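Local atomic coordinates of fibronectin type III domain-containing protein (Simiduia agarivorans, PDB entry 6P2K), a protein that probably hydrolyses the glucan backbone of xyloglucan-type polysaccharides, this chain being the beta-propeller glycoside hydrolase family 74 part of a longer protein. Residues Pro575-Glu580 with Gly627-Met632; Ala671-Ser676 with Gly717-Thr722; Ile749-Ala752 with Leu757-Thr760. All blocks are in the same frame, centred on the assembly; numbering follows the deposited sequence.

Contact 1: residues Pro575-Glu580 with Gly627-Met632; sequences PHPTNE and GTVYLM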
ATOM      1  N   PRO B 575      36.538  -6.555  15.857  1.00 23.03           N
ATOM      2  CA  PRO B 575      35.911  -7.707  16.511  1.00 21.75           C
ATOM      3  C   PRO B 575      36.568  -9.005  16.073  1.00 21.76           C
ATOM      4  O   PRO B 575      37.047  -9.138  14.944  1.00 25.23           O
ATOM      5  CB  PRO B 575      34.450  -7.637  16.046  1.00 21.73           C
ATOM      6  CG  PRO B 575      34.271  -6.235  15.523  1.00 24.56           C
ATOM      7  CD  PRO B 575      35.607  -5.866  14.950  1.00 22.80           C
ATOM      8  N   HIS B 576      36.592  -9.963  16.994  1.00 17.29           N
ATOM      9  CA  HIS B 576      37.241 -11.239  16.736  1.00 19.37           C
ATOM     10  C   HIS B 576      36.552 -11.940  15.566  1.00 22.93           C
ATOM     11  O   HIS B 576      35.320 -11.921  15.468  1.00 23.93           O
ATOM     12  CB  HIS B 576      37.198 -12.105  17.996  1.00 20.75           C
ATOM     13  CG  HIS B 576      38.073 -13.320  17.940  1.00 25.00           C
ATOM     14  ND1 HIS B 576      37.790 -14.408  17.142  1.00 25.55           N
ATOM     15  CD2 HIS B 576      39.216 -13.623  18.600  1.00 25.05           C
ATOM     16  CE1 HIS B 576      38.728 -15.325  17.306  1.00 27.62           C
ATOM     17  NE2 HIS B 576      39.603 -14.874  18.187  1.00 26.39           N
ATOM     18  N   PRO B 577      37.311 -12.554  14.651  1.00 23.82           N
ATOM     19  CA  PRO B 577      36.688 -13.069  13.420  1.00 21.60           C
ATOM     20  C   PRO B 577      35.745 -14.241  13.639  1.00 24.33           C
ATOM     21  O   PRO B 577      34.834 -14.437  12.823  1.00 28.06           O
ATOM     22  CB  PRO B 577      37.895 -13.471  12.559  1.00 22.29           C
ATOM     23  CG  PRO B 577      39.013 -13.667  13.532  1.00 23.97           C
ATOM     24  CD  PRO B 577      38.779 -12.661  14.615  1.00 22.94           C
ATOM     25  N   THR B 578      35.927 -15.032  14.700  1.00 24.00           N
ATOM     26  CA  THR B 578      35.073 -16.192  14.938  1.00 28.96           C
ATOM     27  C   THR B 578      34.456 -16.253  16.328  1.00 30.60           C
ATOM     28  O   THR B 578      33.603 -17.115  16.558  1.00 31.44           O
ATOM     29  CB  THR B 578      35.847 -17.500  14.703  1.00 31.18           C
ATOM     30  OG1 THR B 578      36.894 -17.620  15.673  1.00 32.00           O
ATOM     31  CG2 THR B 578      36.446 -17.536  13.305  1.00 30.90           C
ATOM     32  N   ASN B 579      34.851 -15.386  17.255  1.00 30.88           N
ATOM     33  CA  ASN B 579      34.340 -15.410  18.624  1.00 28.12           C
ATOM     34  C   ASN B 579      33.711 -14.052  18.921  1.00 27.33           C
ATOM     35  O   ASN B 579      34.422 -13.069  19.159  1.00 26.51           O
ATOM     36  CB  ASN B 579      35.455 -15.744  19.610  1.00 25.65           C
ATOM     37  CG  ASN B 579      34.943 -15.988  21.016  1.00 30.75           C
ATOM     38  OD1 ASN B 579      33.777 -15.734  21.322  1.00 31.38           O
ATOM     39  ND2 ASN B 579      35.819 -16.483  21.886  1.00 32.94           N
ATOM     40  N   GLU B 580      32.376 -13.994  18.925  1.00 22.80           N
ATOM     41  CA  GLU B 580      31.713 -12.713  19.131  1.00 26.25           C
ATOM     42  C   GLU B 580      31.846 -12.200  20.560  1.00 27.15           C
ATOM     43  O   GLU B 580      31.456 -11.058  20.821  1.00 28.40           O
ATOM     44  CB  GLU B 580      30.236 -12.799  18.727  1.00 29.62           C
ATOM     45  CG  GLU B 580      29.347 -13.642  19.622  1.00 33.24           C
ATOM     46  CD  GLU B 580      27.900 -13.658  19.139  1.00 35.92           C
ATOM     47  OE1 GLU B 580      27.459 -14.699  18.607  1.00 39.41           O
ATOM     48  OE2 GLU B 580      27.205 -12.628  19.281  1.00 34.11           O
ATOM     49  N   GLY B 627      43.559 -21.525   9.971  1.00 36.87           N
ATOM     50  CA  GLY B 627      43.659 -21.991  11.337  1.00 41.99           C
ATOM     51  C   GLY B 627      44.410 -21.087  12.291  1.00 39.28           C
ATOM     52  O   GLY B 627      44.630 -21.480  13.443  1.00 41.50           O
ATOM     53  N   THR B 628      44.816 -19.900  11.856  1.00 35.19           N
ATOM     54  CA  THR B 628      45.499 -18.942  12.713  1.00 33.00           C
ATOM     55  C   THR B 628      44.682 -17.662  12.778  1.00 30.38           C
ATOM     56  O   THR B 628      44.150 -17.203  11.762  1.00 29.14           O
ATOM     57  CB  THR B 628      46.913 -18.637  12.198  1.00 36.43           C
ATOM     58  OG1 THR B 628      47.712 -19.825  12.265  1.00 39.99           O
ATOM     59  CG2 THR B 628      47.572 -17.547  13.032  1.00 34.22           C
ATOM     60  N   VAL B 629      44.564 -17.101  13.977  1.00 30.26           N
ATOM     61  CA  VAL B 629      43.942 -15.799  14.175  1.00 27.81           C
ATOM     62  C   VAL B 629      45.056 -14.767  14.260  1.00 26.88           C
ATOM     63  O   VAL B 629      45.938 -14.858  15.123  1.00 25.94           O
ATOM     64  CB  VAL B 629      43.061 -15.775  15.432  1.00 28.85           C
ATOM     65  CG1 VAL B 629      42.566 -14.360  15.696  1.00 25.44           C
ATOM     66  CG2 VAL B 629      41.889 -16.723  15.267  1.00 27.82           C
ATOM     67  N   TYR B 630      45.029 -13.798  13.355  1.00 27.73           N
ATOM     68  CA  TYR B 630      46.055 -12.771  13.272  1.00 27.58           C
ATOM     69  C   TYR B 630      45.550 -11.479  13.898  1.00 27.08           C
ATOM     70  O   TYR B 630      44.393 -11.095  13.704  1.00 24.98           O
ATOM     71  CB  TYR B 630      46.457 -12.528  11.814  1.00 26.13           C
ATOM     72  CG  TYR B 630      47.189 -13.694  11.188  1.00 25.12           C
ATOM     73  CD1 TYR B 630      48.557 -13.854  11.365  1.00 23.55           C
ATOM     74  CD2 TYR B 630      46.510 -14.638  10.430  1.00 25.13           C
ATOM     75  CE1 TYR B 630      49.232 -14.921  10.800  1.00 28.73           C
ATOM     76  CE2 TYR B 630      47.175 -15.708   9.860  1.00 28.98           C
ATOM     77  CZ  TYR B 630      48.539 -15.843  10.049  1.00 30.44           C
ATOM     78  OH  TYR B 630      49.210 -16.905   9.488  1.00 31.28           O
ATOM     79  N   LEU B 631      46.421 -10.818  14.657  1.00 25.57           N
ATOM     80  CA  LEU B 631      46.134  -9.516  15.245  1.00 24.57           C
ATOM     81  C   LEU B 631      47.262  -8.575  14.855  1.00 30.98           C
ATOM     82  O   LEU B 631      48.412  -8.785  15.256  1.00 31.11           O
ATOM     83  CB  LEU B 631      46.001  -9.611  16.768  1.00 22.82           C
ATOM     84  CG  LEU B 631      45.484  -8.378  17.511  1.00 24.11           C
ATOM     85  CD1 LEU B 631      44.017  -8.118  17.180  1.00 23.08           C
ATOM     86  CD2 LEU B 631      45.672  -8.544  19.012  1.00 20.41           C
ATOM     87  N   MET B 632      46.936  -7.547  14.074  1.00 26.95           N
ATOM     88  CA  MET B 632      47.928  -6.686  13.444  1.00 26.77           C
ATOM     89  C   MET B 632      47.702  -5.243  13.865  1.00 27.82           C
ATOM     90  O   MET B 632      46.578  -4.731  13.783  1.00 28.51           O
ATOM     91  CB  MET B 632      47.861  -6.823  11.922  1.00 26.38           C
ATOM     92  CG  MET B 632      48.930  -6.062  11.164  1.00 33.21           C
ATOM     93  SD  MET B 632      48.397  -4.414  10.647  1.00 40.10           S
ATOM     94  CE  MET B 632      47.204  -4.833   9.376  1.00 37.53           C
TER
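The imidazole of His576 reaches across to the two methyls of Val629, and it can be followed atom by atom. CB directs the chain with CG anti to the backbone N (chi1 -168°), a setting that carries the ring end toward Val629. ND1 turns back into its own loop and accepts the amide of Thr578: N to ND1 is 3.1 Å, nearly straight at 164° and close to the ring plane. One ring face carries Asn579 CB, 3.6 Å above the plane of His576 and nearer the ring's margin than its centre. His576 lies in the loop between strands 567-575 and 582-588 of one antiparallel blade, while Val629 belongs to strand 628-634 of the next sheet in the chain, as in the blade-to-blade packing of a beta-propeller. Farther out, CE1 of His576 lies 4.0 Å from Val629 CG2. At the tip, NE2 of His576 is 3.9 Å from Val629 CG1, which meets the imidazole obliquely, the two side chains crossing at about a right angle. NE2 also makes a weak hydrogen bond to Glu656 OE1. Beside the imidazole, Pro577 CG approaches the same CG1 of Val629 at 4.2 Å, and the proline ring also touches Ala624 on strand 618-625.

Contact 2: residues Ala671-Ser676 with Gly717-Thr722; sequences AVRPTS and GVFLGT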
ATOM      1  N   ALA B 671      63.988  -0.015   1.927  1.00 39.53           N
ATOM      2  CA  ALA B 671      64.650  -1.040   1.128  1.00 40.54           C
ATOM      3  C   ALA B 671      63.759  -1.524  -0.011  1.00 41.93           C
ATOM      4  O   ALA B 671      64.237  -1.732  -1.131  1.00 45.50           O
ATOM      5  CB  ALA B 671      65.066  -2.213   2.015  1.00 34.09           C
ATOM      6  N   VAL B 672      62.462  -1.704   0.255  1.00 39.28           N
ATOM      7  CA  VAL B 672      61.548  -2.186  -0.776  1.00 35.93           C
ATOM      8  C   VAL B 672      61.203  -1.077  -1.765  1.00 35.08           C
ATOM      9  O   VAL B 672      60.998  -1.343  -2.956  1.00 36.96           O
ATOM     10  CB  VAL B 672      60.286  -2.771  -0.115  1.00 34.70           C
ATOM     11  CG1 VAL B 672      59.232  -3.128  -1.154  1.00 32.31           C
ATOM     12  CG2 VAL B 672      60.647  -3.993   0.719  1.00 35.91           C
ATOM     13  N   ARG B 673      61.154   0.173  -1.307  1.00 33.61           N
ATOM     14  CA  ARG B 673      60.854   1.330  -2.153  1.00 34.18           C
ATOM     15  C   ARG B 673      61.933   2.379  -1.916  1.00 34.62           C
ATOM     16  O   ARG B 673      61.823   3.205  -0.999  1.00 31.21           O
ATOM     17  CB  ARG B 673      59.462   1.884  -1.855  1.00 31.82           C
ATOM     18  CG  ARG B 673      59.041   3.068  -2.720  1.00 27.78           C
ATOM     19  CD  ARG B 673      57.546   3.307  -2.586  1.00 26.27           C
ATOM     20  NE  ARG B 673      57.109   4.543  -3.228  1.00 27.04           N
ATOM     21  CZ  ARG B 673      56.846   4.662  -4.524  1.00 30.09           C
ATOM     22  NH1 ARG B 673      56.984   3.618  -5.333  1.00 32.73           N
ATOM     23  NH2 ARG B 673      56.449   5.826  -5.013  1.00 30.83           N
ATOM     24  N   PRO B 674      62.997   2.367  -2.719  1.00 32.26           N
ATOM     25  CA  PRO B 674      64.088   3.329  -2.519  1.00 35.40           C
ATOM     26  C   PRO B 674      63.609   4.763  -2.681  1.00 36.12           C
ATOM     27  O   PRO B 674      62.686   5.052  -3.447  1.00 34.00           O
ATOM     28  CB  PRO B 674      65.098   2.952  -3.611  1.00 37.22           C
ATOM     29  CG  PRO B 674      64.787   1.517  -3.934  1.00 38.82           C
ATOM     30  CD  PRO B 674      63.301   1.395  -3.784  1.00 38.74           C
ATOM     31  N   THR B 675      64.256   5.673  -1.945  1.00 37.21           N
ATOM     32  CA  THR B 675      63.901   7.088  -2.019  1.00 39.43           C
ATOM     33  C   THR B 675      64.062   7.643  -3.425  1.00 43.08           C
ATOM     34  O   THR B 675      63.543   8.727  -3.713  1.00 41.69           O
ATOM     35  CB  THR B 675      64.744   7.899  -1.034  1.00 40.03           C
ATOM     36  OG1 THR B 675      66.129   7.795  -1.383  1.00 44.70           O
ATOM     37  CG2 THR B 675      64.555   7.367   0.383  1.00 39.65           C
ATOM     38  N   SER B 676      64.754   6.922  -4.306  1.00 45.73           N
ATOM     39  CA  SER B 676      64.810   7.256  -5.720  1.00 44.84           C
ATOM     40  C   SER B 676      63.431   7.452  -6.348  1.00 41.75           C
ATOM     41  O   SER B 676      63.334   8.102  -7.393  1.00 43.33           O
ATOM     42  CB  SER B 676      65.577   6.154  -6.454  1.00 43.65           C
ATOM     43  OG  SER B 676      64.670   5.227  -7.043  1.00 46.81           O
ATOM     44  N   GLY B 717      54.837   5.530   0.370  1.00 27.30           N
ATOM     45  CA  GLY B 717      54.462   4.419  -0.478  1.00 27.72           C
ATOM     46  C   GLY B 717      53.472   3.469   0.161  1.00 27.29           C
ATOM     47  O   GLY B 717      53.257   3.499   1.377  1.00 23.93           O
ATOM     48  N   VAL B 718      52.857   2.625  -0.662  1.00 27.30           N
ATOM     49  CA  VAL B 718      51.913   1.606  -0.217  1.00 24.74           C
ATOM     50  C   VAL B 718      52.609   0.258  -0.314  1.00 26.41           C
ATOM     51  O   VAL B 718      53.236  -0.050  -1.335  1.00 29.95           O
ATOM     52  CB  VAL B 718      50.626   1.624  -1.060  1.00 25.97           C
ATOM     53  CG1 VAL B 718      49.576   0.694  -0.456  1.00 21.68           C
ATOM     54  CG2 VAL B 718      50.099   3.046  -1.177  1.00 25.60           C
ATOM     55  N   PHE B 719      52.508  -0.541   0.744  1.00 24.63           N
ATOM     56  CA  PHE B 719      53.240  -1.797   0.832  1.00 26.45           C
ATOM     57  C   PHE B 719      52.292  -2.947   1.129  1.00 26.20           C
ATOM     58  O   PHE B 719      51.417  -2.842   1.991  1.00 28.25           O
ATOM     59  CB  PHE B 719      54.335  -1.718   1.900  1.00 27.95           C
ATOM     60  CG  PHE B 719      55.324  -0.617   1.655  1.00 30.47           C
ATOM     61  CD1 PHE B 719      55.099   0.662   2.153  1.00 28.48           C
ATOM     62  CD2 PHE B 719      56.468  -0.850   0.903  1.00 28.79           C
ATOM     63  CE1 PHE B 719      56.004   1.680   1.918  1.00 31.00           C
ATOM     64  CE2 PHE B 719      57.379   0.162   0.666  1.00 30.36           C
ATOM     65  CZ  PHE B 719      57.148   1.430   1.174  1.00 32.66           C
ATOM     66  N   LEU B 720      52.486  -4.049   0.409  1.00 27.21           N
ATOM     67  CA  LEU B 720      51.650  -5.235   0.514  1.00 26.80           C
ATOM     68  C   LEU B 720      52.523  -6.409   0.934  1.00 31.50           C
ATOM     69  O   LEU B 720      53.507  -6.730   0.258  1.00 32.62           O
ATOM     70  CB  LEU B 720      50.954  -5.531  -0.816  1.00 24.43           C
ATOM     71  CG  LEU B 720      50.017  -6.742  -0.852  1.00 27.70           C
ATOM     72  CD1 LEU B 720      48.666  -6.396  -0.239  1.00 24.58           C
ATOM     73  CD2 LEU B 720      49.857  -7.263  -2.270  1.00 27.38           C
ATOM     74  N   GLY B 721      52.164  -7.046   2.041  1.00 30.14           N
ATOM     75  CA  GLY B 721      52.883  -8.205   2.547  1.00 29.11           C
ATOM     76  C   GLY B 721      52.072  -9.470   2.329  1.00 27.49           C
ATOM     77  O   GLY B 721      50.842  -9.457   2.438  1.00 28.78           O
ATOM     78  N   THR B 722      52.769 -10.560   2.020  1.00 27.80           N
ATOM     79  CA  THR B 722      52.152 -11.864   1.823  1.00 31.97           C
ATOM     80  C   THR B 722      52.663 -12.819   2.890  1.00 36.70           C
ATOM     81  O   THR B 722      53.877 -12.946   3.088  1.00 36.74           O
ATOM     82  CB  THR B 722      52.446 -12.420   0.426  1.00 34.79           C
ATOM     83  OG1 THR B 722      51.976 -11.497  -0.566  1.00 36.68           O
ATOM     84  CG2 THR B 722      51.751 -13.762   0.232  1.00 32.68           C
TER
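Arg673 NH1 forms a salt bridge with Asp733 OD2, and on the way there the arginine chain passes over Gly717, whose CA lies 3.8 Å from Arg673 NE. The chain is extended from CG to NE, with CG anti to the backbone N (chi1 -178°). It can run this close because Gly717 has no side chain in its path: Arg673 CD is 3.9 Å from Gly717 CA. Arg673 is the first residue to leave helical geometry after helix 666-672, and the segment packs on strand 714-723 of a four-stranded antiparallel propeller blade. Near the root of the arginine, CB meets Phe719 CE2 at 3.7 Å, an oblique approach to the ring. Val672 comes from the last helical turn instead, its CG1 at the ring edge, 4.1 Å from Phe719 CD2. Phe719 also meets the ring of Phe664 and touches Ala669 on the helix. With the ring of Phe719 cut back to an alanine, Val672 CG1 and Arg673 CB are likely to face a gap, and Phe664 to lose its ring partner. No hydrogen bond joins the two segments themselves; their side chains meet by apolar contact, while polar bonds to neighbours on the same sheet, Arg673 O to Tyr716 OH and NH1 to Asp733, also hold the helix end.

Contact 3: residues Ile749-Ala752 with Leu757-Thr760; sequences IKDA and LYST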
ATOM      1  N   ILE B 749      38.285  -6.614  -0.414  1.00 27.65           N
ATOM      2  CA  ILE B 749      36.903  -6.845  -0.809  1.00 26.58           C
ATOM      3  C   ILE B 749      36.890  -7.635  -2.108  1.00 29.84           C
ATOM      4  O   ILE B 749      37.599  -7.286  -3.058  1.00 32.15           O
ATOM      5  CB  ILE B 749      36.136  -5.517  -0.966  1.00 26.59           C
ATOM      6  CG1 ILE B 749      36.059  -4.796   0.383  1.00 27.19           C
ATOM      7  CG2 ILE B 749      34.741  -5.758  -1.525  1.00 28.13           C
ATOM      8  CD1 ILE B 749      35.297  -3.505   0.343  1.00 31.58           C
ATOM      9  N   LYS B 750      36.092  -8.700  -2.143  1.00 29.47           N
ATOM     10  CA  LYS B 750      35.911  -9.502  -3.345  1.00 33.91           C
ATOM     11  C   LYS B 750      34.759  -8.934  -4.162  1.00 34.41           C
ATOM     12  O   LYS B 750      33.655  -8.747  -3.642  1.00 36.98           O
ATOM     13  CB  LYS B 750      35.638 -10.962  -2.986  1.00 36.45           C
ATOM     14  CG  LYS B 750      35.515 -11.880  -4.191  1.00 43.42           C
ATOM     15  CD  LYS B 750      35.678 -13.339  -3.792  1.00 49.98           C
ATOM     16  CE  LYS B 750      37.047 -13.871  -4.188  1.00 55.74           C
ATOM     17  NZ  LYS B 750      36.944 -14.980  -5.185  1.00 61.55           N
ATOM     18  N   ASP B 751      35.018  -8.657  -5.438  1.00 36.31           N
ATOM     19  CA  ASP B 751      34.028  -8.056  -6.326  1.00 42.41           C
ATOM     20  C   ASP B 751      34.070  -8.798  -7.652  1.00 44.84           C
ATOM     21  O   ASP B 751      35.075  -8.735  -8.368  1.00 47.57           O
ATOM     22  CB  ASP B 751      34.296  -6.562  -6.523  1.00 49.51           C
ATOM     23  CG  ASP B 751      33.256  -5.890  -7.399  1.00 58.34           C
ATOM     24  OD1 ASP B 751      32.088  -5.790  -6.970  1.00 61.91           O
ATOM     25  OD2 ASP B 751      33.610  -5.458  -8.517  1.00 61.37           O
ATOM     26  N   ALA B 752      32.980  -9.501  -7.974  1.00 46.28           N
ATOM     27  CA  ALA B 752      32.858 -10.259  -9.220  1.00 47.42           C
ATOM     28  C   ALA B 752      33.990 -11.277  -9.364  1.00 48.91           C
ATOM     29  O   ALA B 752      34.619 -11.400 -10.418  1.00 48.97           O
ATOM     30  CB  ALA B 752      32.802  -9.326 -10.432  1.00 46.85           C
ATOM     31  N   LEU B 757      41.654  -4.388  -3.257  1.00 24.85           N
ATOM     32  CA  LEU B 757      41.965  -3.544  -2.113  1.00 20.43           C
ATOM     33  C   LEU B 757      41.273  -2.205  -2.326  1.00 22.02           C
ATOM     34  O   LEU B 757      41.576  -1.496  -3.291  1.00 23.21           O
ATOM     35  CB  LEU B 757      43.476  -3.360  -1.961  1.00 18.67           C
ATOM     36  CG  LEU B 757      43.978  -2.303  -0.973  1.00 22.42           C
ATOM     37  CD1 LEU B 757      43.569  -2.651   0.452  1.00 25.07           C
ATOM     38  CD2 LEU B 757      45.487  -2.162  -1.072  1.00 24.21           C
ATOM     39  N   TYR B 758      40.328  -1.879  -1.452  1.00 19.04           N
ATOM     40  CA  TYR B 758      39.659  -0.583  -1.454  1.00 19.90           C
ATOM     41  C   TYR B 758      40.302   0.281  -0.379  1.00 23.09           C
ATOM     42  O   TYR B 758      40.301  -0.092   0.801  1.00 24.30           O
ATOM     43  CB  TYR B 758      38.161  -0.728  -1.181  1.00 20.09           C
ATOM     44  CG  TYR B 758      37.323  -1.237  -2.335  1.00 21.84           C
ATOM     45  CD1 TYR B 758      37.518  -2.508  -2.863  1.00 26.50           C
ATOM     46  CD2 TYR B 758      36.309  -0.456  -2.875  1.00 21.55           C
ATOM     47  CE1 TYR B 758      36.736  -2.977  -3.909  1.00 25.43           C
ATOM     48  CE2 TYR B 758      35.527  -0.915  -3.923  1.00 23.44           C
ATOM     49  CZ  TYR B 758      35.744  -2.176  -4.434  1.00 25.57           C
ATOM     50  OH  TYR B 758      34.968  -2.645  -5.469  1.00 28.43           O
ATOM     51  N   SER B 759      40.843   1.431  -0.780  1.00 18.50           N
ATOM     52  CA  SER B 759      41.488   2.345   0.155  1.00 21.58           C
ATOM     53  C   SER B 759      40.929   3.750   0.003  1.00 20.96           C
ATOM     54  O   SER B 759      40.798   4.256  -1.118  1.00 20.97           O
ATOM     55  CB  SER B 759      43.015   2.344  -0.037  1.00 21.74           C
ATOM     56  OG  SER B 759      43.528   1.027  -0.131  1.00 23.75           O
ATOM     57  N   THR B 760      40.605   4.372   1.132  1.00 18.55           N
ATOM     58  CA  THR B 760      40.210   5.769   1.170  1.00 17.33           C
ATOM     59  C   THR B 760      41.396   6.621   1.601  1.00 20.14           C
ATOM     60  O   THR B 760      42.283   6.161   2.324  1.00 17.81           O
ATOM     61  CB  THR B 760      39.040   5.977   2.124  1.00 19.20           C
ATOM     62  OG1 THR B 760      39.450   5.642   3.459  1.00 20.63           O
ATOM     63  CG2 THR B 760      37.879   5.094   1.725  1.00 20.98           C
TER
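Ile749 holds CG1 anti to its carbonyl carbon (chi1 -64°), and Tyr758 places its ring the same way (chi1 -76°), which brings the isoleucine chain crosswise to the phenol. The ethyl branch ends over one ring face: Ile749 CD1 stands 3.9 Å above the plane of the Tyr758 ring, off its centre. The branch point is nearer still to a ring atom, with CB of Ile749 3.8 Å from Tyr758 CD1. The two residues stand on the same side of the antiparallel hairpin 745-751/754-761 and are diagonal neighbours, since the backbone of Ile749 bonds with Tyr756 and that of Tyr758 with Arg747. Beyond strand 765-770, strand 7-8 from the N terminus adds the outer strand to this last blade, a Velcro-like closure that also ties the start of the chain to its end. Val408 on strand 403-409 touches both Ile749 and Tyr758. At the far end of the ring, Asp751 CB is 4.1 Å from Tyr758 OH, and the carboxylate is turned 78° from the ring plane. Arg768 NH1 serves both, in a salt bridge with Asp751 OD2 and a hydrogen bond with Tyr758 OH; a glycerol, probably from the crystallisation liquor, bonds weakly to that OD2.

Overall arrangement
From the N terminus, the chain first supplies strand 7-8, which later completes the sheet holding contact 3. Contact 1 then closes a loop of 46 residues, mostly strand, and joins a loop of one blade to strand 628-634 of the following sheet. Contact 2 opens after it and closes over 40 residues, setting the end of helix 666-672 on the next sheet, at strand 714-723. Contact 3 is the short one, a hairpin with four residues between its segments. The three follow in series, neither nesting nor crossing. Their centres lie about 20 to 27 Å apart and none touches another; contacts 2 and 3 come nearest, about 5 Å between nearest atoms.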